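Local structure of scyllo-inosose 3-dehydrogenase (Thermotoga maritima, 3IP1) at residues I366-I376 with S388-N396; G291-E301 with A320-F331. The protein catalyses the NAD(+)-dependent oxidation of scyllo-inosose to 3-dehydro-scyllo-inosose, a zinc-dependent step that probably serves myo-inositol breakdown. All coordinates share one frame; numbering follows the deposited sequence.

Contact 1: I366-I376 with S388-N396; sequences IISKTVSMEEI and SLVKVTMLN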
# COMPACT_ATOMS: atom_id res chain seq x y z
N ILE A 366 2.76 25.09 22.25
CA ILE A 366 1.53 24.71 22.93
C ILE A 366 1.64 24.66 24.45
O ILE A 366 0.63 24.52 25.15
CB ILE A 366 0.94 23.37 22.38
CG1 ILE A 366 1.68 22.16 22.95
CG2 ILE A 366 0.87 23.41 20.83
CD1 ILE A 366 0.90 20.85 22.84
N ILE A 367 2.86 24.76 24.97
CA ILE A 367 3.05 24.75 26.42
C ILE A 367 2.54 26.07 27.00
O ILE A 367 3.08 27.13 26.70
CB ILE A 367 4.53 24.46 26.81
CG1 ILE A 367 4.95 23.07 26.30
CG2 ILE A 367 4.72 24.55 28.34
CD1 ILE A 367 6.45 22.79 26.36
N SER A 368 1.49 25.99 27.80
CA SER A 368 0.90 27.17 28.42
C SER A 368 1.71 27.64 29.63
O SER A 368 1.82 28.83 29.87
CB SER A 368 -0.55 26.93 28.82
OG SER A 368 -1.25 26.31 27.74
N LYS A 369 2.29 26.69 30.35
CA LYS A 369 2.97 26.99 31.60
C LYS A 369 3.90 25.84 32.02
O LYS A 369 3.57 24.67 31.83
CB LYS A 369 1.90 27.22 32.68
CG LYS A 369 2.41 27.61 34.04
CD LYS A 369 1.26 27.61 35.01
CE LYS A 369 0.96 29.01 35.49
NZ LYS A 369 1.58 29.19 36.83
N THR A 370 5.06 26.19 32.58
CA THR A 370 5.93 25.20 33.21
C THR A 370 5.91 25.41 34.71
O THR A 370 5.80 26.54 35.18
CB THR A 370 7.37 25.24 32.66
OG1 THR A 370 7.90 26.55 32.79
CG2 THR A 370 7.41 24.86 31.19
N VAL A 371 6.00 24.32 35.46
CA VAL A 371 5.84 24.35 36.91
C VAL A 371 6.83 23.36 37.54
O VAL A 371 7.41 22.52 36.83
CB VAL A 371 4.37 23.96 37.33
CG1 VAL A 371 3.34 24.86 36.65
CG2 VAL A 371 4.06 22.50 37.01
N SER A 372 7.02 23.46 38.85
CA SER A 372 7.94 22.56 39.53
C SER A 372 7.22 21.26 39.89
O SER A 372 5.99 21.21 39.88
CB SER A 372 8.48 23.22 40.81
OG SER A 372 7.43 23.33 41.75
N MSE A 373 7.98 20.22 40.22
CA MSE A 373 7.41 18.94 40.67
C MSE A 373 6.36 19.11 41.78
O MSE A 373 5.26 18.51 41.71
CB MSE A 373 8.51 17.98 41.10
CG MSE A 373 7.96 16.66 41.58
SE MSE A 373 9.36 15.39 42.01
CE MSE A 373 10.02 16.23 43.64
N GLU A 374 6.68 19.92 42.78
CA GLU A 374 5.77 20.19 43.91
C GLU A 374 4.41 20.72 43.48
O GLU A 374 3.41 20.42 44.13
CB GLU A 374 6.39 21.19 44.90
CG GLU A 374 7.77 20.83 45.45
CD GLU A 374 7.80 19.51 46.22
OE1 GLU A 374 6.92 19.31 47.11
OE2 GLU A 374 8.70 18.68 45.95
N GLU A 375 4.37 21.50 42.41
CA GLU A 375 3.12 22.12 41.98
C GLU A 375 2.24 21.19 41.14
O GLU A 375 1.09 21.54 40.85
CB GLU A 375 3.42 23.37 41.18
CG GLU A 375 4.14 24.45 41.97
CD GLU A 375 4.53 25.62 41.08
OE1 GLU A 375 3.67 26.48 40.79
OE2 GLU A 375 5.70 25.65 40.64
N ILE A 376 2.78 20.02 40.76
CA ILE A 376 2.08 19.07 39.88
C ILE A 376 0.74 18.59 40.44
O ILE A 376 -0.27 18.65 39.74
CB ILE A 376 2.96 17.85 39.46
CG1 ILE A 376 4.06 18.28 38.47
CG2 ILE A 376 2.12 16.72 38.86
CD1 ILE A 376 3.56 18.96 37.17
N SER A 388 -8.29 27.09 30.06
CA SER A 388 -7.34 28.01 29.42
C SER A 388 -5.94 27.39 29.25
O SER A 388 -5.17 27.78 28.36
CB SER A 388 -7.25 29.31 30.21
OG SER A 388 -6.67 29.07 31.49
N LEU A 389 -5.62 26.42 30.11
CA LEU A 389 -4.34 25.71 30.06
C LEU A 389 -4.35 24.56 29.04
O LEU A 389 -4.96 23.52 29.28
CB LEU A 389 -3.98 25.20 31.46
CG LEU A 389 -3.96 26.24 32.59
CD1 LEU A 389 -3.99 25.57 33.96
CD2 LEU A 389 -2.79 27.23 32.48
N VAL A 390 -3.68 24.76 27.91
CA VAL A 390 -3.61 23.73 26.84
C VAL A 390 -2.71 22.56 27.26
O VAL A 390 -3.08 21.38 27.15
CB VAL A 390 -3.12 24.33 25.48
CG1 VAL A 390 -3.14 23.28 24.37
CG2 VAL A 390 -3.97 25.51 25.10
N LYS A 391 -1.51 22.91 27.72
CA LYS A 391 -0.53 21.94 28.17
C LYS A 391 0.30 22.56 29.27
O LYS A 391 0.82 23.68 29.13
CB LYS A 391 0.35 21.48 26.99
CG LYS A 391 1.62 20.67 27.36
CD LYS A 391 1.32 19.26 27.86
CE LYS A 391 0.63 18.44 26.79
NZ LYS A 391 0.21 17.12 27.32
N VAL A 392 0.41 21.81 30.37
CA VAL A 392 1.18 22.18 31.54
C VAL A 392 2.29 21.17 31.68
O VAL A 392 2.04 19.98 31.61
CB VAL A 392 0.30 22.17 32.83
CG1 VAL A 392 1.16 22.27 34.10
CG2 VAL A 392 -0.72 23.30 32.77
N THR A 393 3.52 21.66 31.87
CA THR A 393 4.70 20.80 31.86
C THR A 393 5.59 21.00 33.09
O THR A 393 6.02 22.12 33.37
CB THR A 393 5.55 21.10 30.58
OG1 THR A 393 4.72 21.00 29.42
CG2 THR A 393 6.73 20.15 30.46
N MSE A 394 5.89 19.90 33.78
CA MSE A 394 6.91 19.89 34.82
C MSE A 394 8.29 20.18 34.23
O MSE A 394 8.71 19.56 33.27
CB MSE A 394 6.96 18.55 35.54
CG MSE A 394 7.75 18.63 36.83
SE MSE A 394 8.24 16.87 37.50
CE MSE A 394 9.72 16.50 36.32
N LEU A 395 9.00 21.15 34.82
CA LEU A 395 10.37 21.42 34.46
C LEU A 395 11.25 21.33 35.71
O LEU A 395 11.03 22.08 36.66
CB LEU A 395 10.47 22.81 33.83
CG LEU A 395 11.83 23.32 33.37
CD1 LEU A 395 12.39 22.46 32.22
CD2 LEU A 395 11.71 24.79 32.93
N ASN A 396 12.20 20.40 35.71
CA ASN A 396 13.21 20.32 36.77
C ASN A 396 14.43 21.17 36.43
O ASN A 396 14.99 21.04 35.35
CB ASN A 396 13.67 18.87 36.97
CG ASN A 396 12.61 18.00 37.59
OD1 ASN A 396 11.70 18.51 38.26
ND2 ASN A 396 12.71 16.68 37.38
O HOH W 1 10.62 20.62 39.56

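Contact 2: G291-E301 with A320-F331; sequences GVPQLVWPQIE and ADAKIPLTGEVF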
# COMPACT_ATOMS: atom_id res chain seq x y z
N GLY A 291 -13.45 13.21 21.02
CA GLY A 291 -13.99 12.36 22.05
C GLY A 291 -15.51 12.35 22.04
O GLY A 291 -16.13 11.61 22.78
N VAL A 292 -16.13 13.17 21.18
CA VAL A 292 -17.58 13.13 21.00
C VAL A 292 -17.94 12.73 19.56
O VAL A 292 -18.73 13.42 18.90
CB VAL A 292 -18.29 14.45 21.47
CG1 VAL A 292 -18.32 14.52 22.98
CG2 VAL A 292 -17.62 15.70 20.90
N PRO A 293 -17.38 11.59 19.08
CA PRO A 293 -17.56 11.18 17.68
C PRO A 293 -19.02 10.97 17.34
O PRO A 293 -19.39 11.08 16.18
CB PRO A 293 -16.78 9.85 17.59
CG PRO A 293 -16.67 9.36 18.97
CD PRO A 293 -16.59 10.59 19.82
N GLN A 294 -19.83 10.69 18.34
CA GLN A 294 -21.27 10.58 18.12
C GLN A 294 -21.98 11.93 17.94
O GLN A 294 -23.08 11.96 17.40
CB GLN A 294 -21.92 9.74 19.22
CG GLN A 294 -22.02 10.44 20.57
CD GLN A 294 -20.68 10.59 21.29
OE1 GLN A 294 -20.54 11.49 22.12
NE2 GLN A 294 -19.71 9.73 20.98
N LEU A 295 -21.36 13.03 18.37
CA LEU A 295 -21.91 14.38 18.10
C LEU A 295 -21.43 14.98 16.77
O LEU A 295 -22.15 15.75 16.13
CB LEU A 295 -21.60 15.39 19.22
CG LEU A 295 -21.94 15.16 20.71
CD1 LEU A 295 -21.65 16.44 21.52
CD2 LEU A 295 -23.38 14.67 20.95
N VAL A 296 -20.20 14.66 16.37
CA VAL A 296 -19.64 15.26 15.15
C VAL A 296 -19.74 14.37 13.91
O VAL A 296 -19.48 14.83 12.82
CB VAL A 296 -18.18 15.74 15.33
CG1 VAL A 296 -18.12 16.96 16.25
CG2 VAL A 296 -17.28 14.60 15.84
N TRP A 297 -20.13 13.11 14.09
CA TRP A 297 -20.18 12.18 12.97
C TRP A 297 -21.12 12.60 11.85
O TRP A 297 -20.74 12.53 10.68
CB TRP A 297 -20.52 10.76 13.43
CG TRP A 297 -20.00 9.73 12.50
CD1 TRP A 297 -20.68 9.10 11.51
CD2 TRP A 297 -18.65 9.23 12.45
NE1 TRP A 297 -19.85 8.22 10.85
CE2 TRP A 297 -18.59 8.29 11.40
CE3 TRP A 297 -17.49 9.49 13.19
CZ2 TRP A 297 -17.42 7.59 11.08
CZ3 TRP A 297 -16.32 8.80 12.87
CH2 TRP A 297 -16.29 7.86 11.83
N PRO A 298 -22.37 13.02 12.19
CA PRO A 298 -23.29 13.43 11.13
C PRO A 298 -22.71 14.54 10.25
O PRO A 298 -22.88 14.52 9.02
CB PRO A 298 -24.52 13.93 11.91
CG PRO A 298 -24.47 13.18 13.20
CD PRO A 298 -23.02 13.02 13.52
N GLN A 299 -22.04 15.50 10.88
CA GLN A 299 -21.41 16.57 10.12
C GLN A 299 -20.24 16.10 9.26
O GLN A 299 -20.05 16.60 8.16
CB GLN A 299 -20.93 17.66 11.06
CG GLN A 299 -22.02 18.14 12.00
CD GLN A 299 -21.45 19.04 13.05
OE1 GLN A 299 -20.89 20.08 12.74
NE2 GLN A 299 -21.57 18.62 14.30
N ILE A 300 -19.44 15.16 9.76
CA ILE A 300 -18.34 14.60 8.97
C ILE A 300 -18.93 13.86 7.78
O ILE A 300 -18.48 14.04 6.65
CB ILE A 300 -17.48 13.59 9.80
CG1 ILE A 300 -16.71 14.30 10.91
CG2 ILE A 300 -16.47 12.85 8.88
CD1 ILE A 300 -16.06 13.32 11.92
N GLU A 301 -19.93 13.03 8.05
CA GLU A 301 -20.61 12.29 6.99
C GLU A 301 -21.26 13.22 5.96
O GLU A 301 -21.32 12.89 4.78
CB GLU A 301 -21.64 11.34 7.59
CG GLU A 301 -21.03 10.10 8.23
CD GLU A 301 -22.08 9.04 8.49
OE1 GLU A 301 -23.25 9.43 8.44
OE2 GLU A 301 -21.76 7.85 8.76
N ALA A 320 -13.82 7.53 23.14
CA ALA A 320 -15.21 7.83 23.47
C ALA A 320 -15.92 6.55 23.86
O ALA A 320 -15.57 5.46 23.37
CB ALA A 320 -15.91 8.46 22.30
N ASP A 321 -16.94 6.66 24.70
CA ASP A 321 -17.75 5.49 25.04
C ASP A 321 -18.96 5.28 24.12
O ASP A 321 -19.29 4.14 23.75
CB ASP A 321 -18.18 5.55 26.51
CG ASP A 321 -18.53 4.18 27.06
OD1 ASP A 321 -17.69 3.26 26.96
OD2 ASP A 321 -19.65 4.02 27.59
N ALA A 322 -19.61 6.38 23.72
CA ALA A 322 -20.87 6.32 22.98
C ALA A 322 -20.74 5.78 21.54
O ALA A 322 -19.77 6.09 20.85
CB ALA A 322 -21.52 7.69 22.97
N LYS A 323 -21.73 4.98 21.12
CA LYS A 323 -21.82 4.48 19.74
C LYS A 323 -21.79 5.62 18.72
O LYS A 323 -22.27 6.72 18.97
CB LYS A 323 -23.12 3.69 19.49
CG LYS A 323 -23.39 2.52 20.41
CD LYS A 323 -22.28 1.48 20.35
CE LYS A 323 -22.65 0.25 21.18
NZ LYS A 323 -21.42 -0.46 21.60
N ILE A 324 -21.24 5.32 17.55
CA ILE A 324 -21.21 6.27 16.45
C ILE A 324 -22.34 5.91 15.47
O ILE A 324 -22.51 4.74 15.11
CB ILE A 324 -19.83 6.21 15.76
CG1 ILE A 324 -18.74 6.67 16.74
CG2 ILE A 324 -19.82 7.02 14.48
CD1 ILE A 324 -17.42 6.03 16.48
N PRO A 325 -23.12 6.93 15.04
CA PRO A 325 -24.21 6.68 14.10
C PRO A 325 -23.69 6.66 12.64
O PRO A 325 -23.87 7.62 11.88
CB PRO A 325 -25.18 7.84 14.38
CG PRO A 325 -24.30 8.97 14.88
CD PRO A 325 -22.97 8.37 15.33
N LEU A 326 -23.08 5.54 12.29
CA LEU A 326 -22.50 5.30 10.98
C LEU A 326 -23.54 5.00 9.90
O LEU A 326 -24.35 4.09 10.03
CB LEU A 326 -21.50 4.12 11.07
CG LEU A 326 -20.92 3.56 9.77
CD1 LEU A 326 -20.14 4.66 9.03
CD2 LEU A 326 -20.02 2.35 10.06
N THR A 327 -23.49 5.78 8.83
CA THR A 327 -24.31 5.54 7.66
C THR A 327 -23.40 4.85 6.64
O THR A 327 -22.58 5.52 5.99
CB THR A 327 -24.79 6.87 7.06
OG1 THR A 327 -25.27 7.73 8.10
CG2 THR A 327 -25.88 6.66 5.98
N GLY A 328 -23.55 3.54 6.50
CA GLY A 328 -22.72 2.74 5.58
C GLY A 328 -22.68 3.33 4.18
O GLY A 328 -21.61 3.44 3.56
N GLU A 329 -23.85 3.75 3.69
CA GLU A 329 -24.01 4.26 2.33
C GLU A 329 -23.05 5.38 1.98
O GLU A 329 -22.54 5.45 0.86
CB GLU A 329 -25.45 4.73 2.12
CG GLU A 329 -25.71 5.42 0.78
CD GLU A 329 -27.19 5.50 0.46
OE1 GLU A 329 -27.83 4.43 0.44
OE2 GLU A 329 -27.70 6.61 0.22
N VAL A 330 -22.83 6.28 2.94
CA VAL A 330 -21.92 7.39 2.73
C VAL A 330 -20.52 6.90 2.32
O VAL A 330 -19.96 7.39 1.33
CB VAL A 330 -21.84 8.28 3.98
CG1 VAL A 330 -20.65 9.26 3.88
CG2 VAL A 330 -23.22 9.03 4.19
N PHE A 331 -20.00 5.93 3.08
CA PHE A 331 -18.70 5.31 2.84
C PHE A 331 -18.63 4.50 1.55
O PHE A 331 -17.64 4.60 0.83
CB PHE A 331 -18.17 4.57 4.09
CG PHE A 331 -17.90 5.51 5.21
CD1 PHE A 331 -16.61 6.01 5.42
CD2 PHE A 331 -18.95 6.03 5.98
CE1 PHE A 331 -16.37 6.98 6.40
CE2 PHE A 331 -18.71 6.99 6.96
CZ PHE A 331 -17.42 7.47 7.17
O HOH W 2 -24.53 9.80 11.00

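Contact 1: I366-I376 with S388-N396
Met394, built as selenomethionine, meets two residues of 366-376 at the apolar centre. Ile376 comes across it at about a right angle, with CD1 3.8 Å from Met394 CB. Met373, also selenomethionine, lies alongside and points the same way, its CB 3.8 Å from Met394 SE. The segments belong to a beta-alpha-beta crossover: strand 369-371, helix 376-382 and strand 392-395, the two strands parallel. Strand 392-395 also pairs with strand 57-66 of the GroES-like domain. On the Met394 face, Val371 CG2 packs on Val392 CG1 at 4.1 Å. On the Thr393 face, Ile367 crosses Thr393 at about a right angle and sets CG2 against Thr393 OG1. Between the two strands, Lys369 O and Val371 O accept from Thr393 N and Leu395 N, and Val371 N gives to Thr393 O. The polar edge begins at Ser368. Its OG stands beside its own backbone N (chi1 -47°) and faces the 389-391 turn. Ser368 OG accepts from Val390 N at 2.9 Å. A weak bond joins Lys391 N to Ser368 OG at 3.4 Å. Ser368 N donates to Lys391 O at 2.7 Å. An alanine here would lack OG and would probably leave Val390 N without its acceptor. Lys391 NZ forms a salt bridge with Glu98, a zinc ligand that binds cadmium in this crystal. At the far end, a water accepts from Met373 N at 2.8 Å and donates to Asn396 OD1 at 2.7 Å.

Contact 2: G291-E301 with A320-F331
Their first torsions bring Trp297 and Ile324 together. Trp297 CG stands roughly opposite the backbone N (chi1 -154°), which carries the indole to strand 324-326. At Ile324, chi1 of -64° puts CG1 beside the backbone N and CG2 opposite it, with CG2 over one indole face. That methyl lies 3.3 Å from the centroid of the Trp297 five-membered ring, a CH-pi contact. The contact packs helix 293-306 of the Rossmann-type domain against strand 324-326, which pairs antiparallel with a strand of the second subunit at the dimer interface. Near the helix start, Pro293 CD presses tightly on Ala320 CB at 3.3 Å. Gln294 NE2 is buried here with no polar partner. Further along, Glu301 extends beyond CG to Thr327. Its OE2 takes Thr327 N on the syn lone pair at 2.7 Å, nearly straight at 177°. Its OE1 accepts from Thr327 OG1 at 2.7 Å. Trp297 NE1 adds a weak bond to Glu301 OE2 at 2.9 Å, and the Phe331 ring turns its edge to the same oxygen. Thr327 OG1 also accepts from Lys323 NZ of the second subunit. The two Thr327 donors, with the weak one from Trp297, hold the buried Glu301 carboxylate in place and probably favour its charged form.

From the N terminus, the chain reaches contact 2 first. It closes a loop over residues 302-319, which hold the end of helix 293-306 and strand 313-316 of the parallel sheet. Contact 2 thus ties the outside of the Rossmann-type domain to the subunit interface. The chain then runs through strand 337-340 and helix 349-358. Contact 1 follows and closes a shorter loop, residues 377-387, with most of helix 376-382. It pairs the last two strands, which belong to the mixed sheet that also holds strand 57-66 of the GroES-like domain. The two contacts are in series, neither nested nor crossed. The centres of contact 1 and contact 2 are about 34 Å apart. The nearest atoms of contact 1 and contact 2 are about 15 Å apart.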